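Local coordinates for protein myosin-17 (Arabidopsis thaliana, PDB 7KFL) that probably moves cargo along actin filaments as a plant class XI myosin, recognising that cargo through its globular tail domain, at residues 224-229 against 241-246; 187-192 against 267-272. All blocks are in the same frame, centred on the assembly; numbering follows the deposited sequence.

Interaction 1: residues 224-229 against 241-246; sequences SYLNLM and KVFTQI
F243 reaches from helix 236-260 to the neighbouring helix 205-231 and sets the far end of its ring against L226 and M229. CZ meets the backbone of the other helix directly: L226 N lies at the ring edge, in the ring plane, 3.6 Å from F243 CZ. The side chain of L226 crosses that of F243 at about a right angle, with L226 CB 3.8 Å from F243 CZ and L226 CD1 3.9 Å from F243 CE2. M229 comes from the opposite direction and touches with its methyl end, M229 CE lying 3.5 Å from F243 CE2. The bend at its last torsion (chi3 -67°) brings that methyl back to the ring. Y225 contributes its backbone C, 4.2 Å from F243 CZ near the ring plane, with CB just behind; its hydroxyl is hydrogen-bonded to E177 and N71. With an alanine in place of F243, L226 and the methyl of M229 would probably lose their partner, and a gap would open between the two helices. No hydrogen bond joins the segments; the side-chain contacts are apolar. Further out, the ring of W283 on helix 267-287 meets that of F243 with planes at about 55°, and W283 also touches L226, while V239, one turn before F243, packs on both L226 and M229. The axes of the two segments pass 11.7 Å apart and run antiparallel at 166°, as in a helical hairpin whose arms are joined by a short turn, here buried near the middle of an elongated, largely helical cargo-binding domain.

Interaction 2: residues 187-192 against 267-272; sequences QAPRTS and FSNGEY
A single helical turn, 188-191, follows the long helix 150-186 and packs through A188 and P189 on the first turns of helix 267-287, within the DIL region of the myosin globular tail. The methyl of A188 points toward the other segment and lies obliquely against the Y272 ring, A188 CB being 3.6 Å from Y272 CE2. With CG anti to the backbone N (chi1 167°), Y272 extends toward this turn, and its hydroxyl passes the turn and donates to L211 O of helix 205-231. Beside this pair, the P189 ring meets the amide of N269: P189 CG is 3.2 Å from N269 OD1 and P189 CD is 3.6 Å from the same oxygen. That is a close van der Waals approach of a carbonyl oxygen to ring carbons, not a hydrogen bond, while N269 ND2 is bonded to C264 O, which helps fix the amide's rotation. The contact thus joins two helix beginnings distant in sequence, and helix 205-231 closes the group: L211 touches A188, and W215 meets the Y272 ring with planes at about 45°. Two carbonyls at the start of the turn, those of Q187 just before it and of A188, each accept two bonds. Q187 O accepts T191 N and, at 2.6 Å, T191 OG1, the hydroxyl lying well above the carbonyl plane. A188 O is approached from opposite faces by S192 N and S192 OG, the latter 3.0 Å away, and Q208 NE2 bonds to that same S192 hydroxyl where the chain leaves helical geometry.

From the N terminus, the chain reaches 187-192 just after the long helix 150-186, then runs through helix 205-231 and helix 236-260 before 267-272 returns to close a loop of 74 residues as interaction 2. Interaction 1 is nested inside it, closing a smaller loop of 11 residues where helix 205-231 turns back into helix 236-260. The two do not touch: their centres are 28 Å apart and their nearest atoms about 16 Å. Helix 267-287 links them: its start makes interaction 2, and its later part runs on beside interaction 1. Interaction 1 pairs helices 205-231 and 236-260 near the domain's middle; interaction 2 ties helix 188-191 to helix 267-287 toward one end.

Interaction 1: residues 224-229 against 241-246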
# COMPACT_ATOMS: atom_id res chain seq x y z
N SER A 224 6.77 -4.21 11.36
CA SER A 224 7.85 -3.18 11.35
C SER A 224 7.31 -1.89 10.73
O SER A 224 7.36 -0.83 11.39
CB SER A 224 9.07 -3.65 10.63
OG SER A 224 9.54 -4.87 11.17
N TYR A 225 6.79 -1.98 9.50
CA TYR A 225 6.28 -0.83 8.70
C TYR A 225 5.03 -0.27 9.38
O TYR A 225 4.90 0.97 9.44
CB TYR A 225 6.06 -1.24 7.24
CG TYR A 225 7.33 -1.37 6.44
CD1 TYR A 225 8.19 -2.44 6.65
CD2 TYR A 225 7.69 -0.43 5.49
CE1 TYR A 225 9.36 -2.57 5.92
CE2 TYR A 225 8.86 -0.55 4.76
CZ TYR A 225 9.70 -1.63 4.97
OH TYR A 225 10.86 -1.77 4.27
N LEU A 226 4.16 -1.14 9.90
CA LEU A 226 2.95 -0.72 10.66
C LEU A 226 3.37 0.15 11.85
O LEU A 226 2.83 1.26 11.99
CB LEU A 226 2.16 -1.96 11.11
CG LEU A 226 0.93 -1.69 11.97
CD1 LEU A 226 -0.03 -0.73 11.27
CD2 LEU A 226 0.21 -2.98 12.31
N ASN A 227 4.32 -0.33 12.66
CA ASN A 227 4.76 0.33 13.92
C ASN A 227 5.53 1.62 13.59
O ASN A 227 5.41 2.59 14.38
CB ASN A 227 5.60 -0.61 14.79
CG ASN A 227 4.80 -1.77 15.34
OD1 ASN A 227 3.63 -1.62 15.70
ND2 ASN A 227 5.42 -2.94 15.43
N LEU A 228 6.27 1.64 12.48
CA LEU A 228 7.06 2.80 12.00
C LEU A 228 6.12 3.94 11.59
O LEU A 228 6.50 5.12 11.76
CB LEU A 228 7.94 2.37 10.82
CG LEU A 228 8.72 3.48 10.13
CD1 LEU A 228 9.67 4.17 11.09
CD2 LEU A 228 9.48 2.94 8.93
N MET A 229 4.96 3.60 11.04
CA MET A 229 3.94 4.58 10.57
C MET A 229 3.04 4.99 11.74
O MET A 229 2.53 6.12 11.72
CB MET A 229 3.11 4.01 9.42
CG MET A 229 3.90 3.91 8.13
SD MET A 229 2.88 3.41 6.72
CE MET A 229 2.48 1.72 7.19
N LYS A 241 -4.56 1.91 3.04
CA LYS A 241 -4.27 1.81 1.58
C LYS A 241 -3.01 0.97 1.37
O LYS A 241 -3.09 -0.02 0.63
CB LYS A 241 -4.08 3.19 0.94
CG LYS A 241 -5.27 4.14 1.03
CD LYS A 241 -6.63 3.49 0.87
CE LYS A 241 -7.75 4.50 0.87
NZ LYS A 241 -9.05 3.90 0.49
N VAL A 242 -1.90 1.34 2.03
CA VAL A 242 -0.55 0.71 1.84
C VAL A 242 -0.70 -0.81 1.95
O VAL A 242 -0.32 -1.51 0.99
CB VAL A 242 0.49 1.23 2.85
CG1 VAL A 242 1.83 0.53 2.69
CG2 VAL A 242 0.68 2.74 2.76
N PHE A 243 -1.25 -1.29 3.06
CA PHE A 243 -1.31 -2.74 3.40
C PHE A 243 -2.29 -3.46 2.46
O PHE A 243 -1.97 -4.60 2.05
CB PHE A 243 -1.60 -2.94 4.89
CG PHE A 243 -0.42 -2.64 5.77
CD1 PHE A 243 0.72 -3.43 5.70
CD2 PHE A 243 -0.43 -1.58 6.66
CE1 PHE A 243 1.83 -3.16 6.49
CE2 PHE A 243 0.68 -1.31 7.45
CZ PHE A 243 1.80 -2.10 7.37
N THR A 244 -3.41 -2.82 2.12
CA THR A 244 -4.40 -3.34 1.13
C THR A 244 -3.70 -3.54 -0.22
O THR A 244 -3.90 -4.61 -0.83
CB THR A 244 -5.62 -2.42 1.00
OG1 THR A 244 -6.21 -2.27 2.29
CG2 THR A 244 -6.66 -2.94 0.04
N GLN A 245 -2.89 -2.57 -0.65
CA GLN A 245 -2.11 -2.64 -1.92
C GLN A 245 -1.00 -3.70 -1.81
O GLN A 245 -0.66 -4.30 -2.84
CB GLN A 245 -1.54 -1.27 -2.28
CG GLN A 245 -2.59 -0.27 -2.74
CD GLN A 245 -2.02 0.85 -3.58
OE1 GLN A 245 -0.89 1.29 -3.38
NE2 GLN A 245 -2.81 1.32 -4.53
N ILE A 246 -0.47 -3.92 -0.60
CA ILE A 246 0.63 -4.90 -0.35
C ILE A 246 0.06 -6.33 -0.34
O ILE A 246 0.73 -7.23 -0.87
CB ILE A 246 1.38 -4.56 0.96
CG1 ILE A 246 2.23 -3.30 0.79
CG2 ILE A 246 2.21 -5.74 1.45
CD1 ILE A 246 3.52 -3.53 0.03

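Interaction 2: residues 187-192 against 267-272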
# COMPACT_ATOMS: atom_id res chain seq x y z
N GLN A 187 9.17 -21.51 -3.46
CA GLN A 187 10.24 -22.52 -3.70
C GLN A 187 10.10 -23.70 -2.73
O GLN A 187 10.90 -24.65 -2.85
CB GLN A 187 11.63 -21.89 -3.55
CG GLN A 187 12.07 -21.07 -4.75
CD GLN A 187 13.36 -20.34 -4.48
OE1 GLN A 187 14.34 -20.92 -4.01
NE2 GLN A 187 13.38 -19.05 -4.77
N ALA A 188 9.12 -23.66 -1.82
CA ALA A 188 8.90 -24.68 -0.76
C ALA A 188 8.73 -26.07 -1.36
O ALA A 188 9.30 -27.02 -0.83
CB ALA A 188 7.70 -24.29 0.09
N PRO A 189 7.96 -26.25 -2.46
CA PRO A 189 7.88 -27.55 -3.14
C PRO A 189 9.26 -28.05 -3.60
O PRO A 189 9.55 -29.21 -3.38
CB PRO A 189 6.97 -27.27 -4.34
CG PRO A 189 6.13 -26.11 -3.87
CD PRO A 189 7.11 -25.25 -3.11
N ARG A 190 10.06 -27.18 -4.21
CA ARG A 190 11.41 -27.50 -4.76
C ARG A 190 12.41 -27.69 -3.61
O ARG A 190 13.32 -28.52 -3.76
CB ARG A 190 11.86 -26.42 -5.74
CG ARG A 190 11.16 -26.47 -7.09
CD ARG A 190 11.44 -25.25 -7.95
NE ARG A 190 12.86 -25.09 -8.23
CZ ARG A 190 13.55 -25.76 -9.15
NH1 ARG A 190 12.96 -26.67 -9.90
NH2 ARG A 190 14.84 -25.52 -9.31
N THR A 191 12.24 -26.95 -2.50
CA THR A 191 13.09 -27.02 -1.28
C THR A 191 12.87 -28.36 -0.58
O THR A 191 13.83 -28.87 0.03
CB THR A 191 12.83 -25.84 -0.34
OG1 THR A 191 12.86 -24.63 -1.10
CG2 THR A 191 13.84 -25.76 0.78
N SER A 192 11.65 -28.91 -0.65
CA SER A 192 11.28 -30.25 -0.12
C SER A 192 11.65 -31.34 -1.14
O SER A 192 10.78 -32.18 -1.44
CB SER A 192 9.81 -30.31 0.24
OG SER A 192 9.48 -29.29 1.17
N PHE A 267 -1.67 -30.90 -3.48
CA PHE A 267 -2.42 -30.94 -2.20
C PHE A 267 -1.51 -30.43 -1.08
O PHE A 267 -1.94 -29.55 -0.32
CB PHE A 267 -2.92 -32.35 -1.89
CG PHE A 267 -3.91 -32.40 -0.76
CD1 PHE A 267 -3.49 -32.36 0.56
CD2 PHE A 267 -5.27 -32.44 -1.02
CE1 PHE A 267 -4.41 -32.38 1.60
CE2 PHE A 267 -6.19 -32.47 0.02
CZ PHE A 267 -5.75 -32.44 1.33
N SER A 268 -0.29 -30.98 -1.00
CA SER A 268 0.71 -30.68 0.06
C SER A 268 1.05 -29.19 0.06
O SER A 268 1.21 -28.63 1.16
CB SER A 268 1.95 -31.53 -0.10
OG SER A 268 2.78 -31.05 -1.15
N ASN A 269 1.15 -28.57 -1.12
CA ASN A 269 1.47 -27.12 -1.26
C ASN A 269 0.23 -26.29 -0.90
O ASN A 269 0.41 -25.15 -0.43
CB ASN A 269 2.00 -26.77 -2.65
CG ASN A 269 2.71 -25.43 -2.64
OD1 ASN A 269 3.73 -25.27 -1.98
ND2 ASN A 269 2.16 -24.45 -3.34
N GLY A 270 -0.97 -26.83 -1.13
CA GLY A 270 -2.24 -26.23 -0.67
C GLY A 270 -2.26 -26.09 0.84
O GLY A 270 -2.62 -25.00 1.33
N GLU A 271 -1.85 -27.15 1.55
CA GLU A 271 -1.78 -27.20 3.04
C GLU A 271 -0.77 -26.17 3.54
O GLU A 271 -1.10 -25.43 4.49
CB GLU A 271 -1.36 -28.58 3.53
CG GLU A 271 -2.34 -29.69 3.19
CD GLU A 271 -1.84 -31.08 3.56
OE1 GLU A 271 -0.70 -31.41 3.18
OE2 GLU A 271 -2.58 -31.81 4.24
N TYR A 272 0.42 -26.14 2.93
CA TYR A 272 1.55 -25.26 3.33
C TYR A 272 1.13 -23.78 3.22
O TYR A 272 1.44 -23.01 4.14
CB TYR A 272 2.78 -25.51 2.46
CG TYR A 272 3.83 -24.43 2.61
CD1 TYR A 272 4.50 -24.26 3.81
CD2 TYR A 272 4.11 -23.55 1.58
CE1 TYR A 272 5.45 -23.26 3.97
CE2 TYR A 272 5.05 -22.55 1.72
CZ TYR A 272 5.73 -22.41 2.92
OH TYR A 272 6.65 -21.42 3.07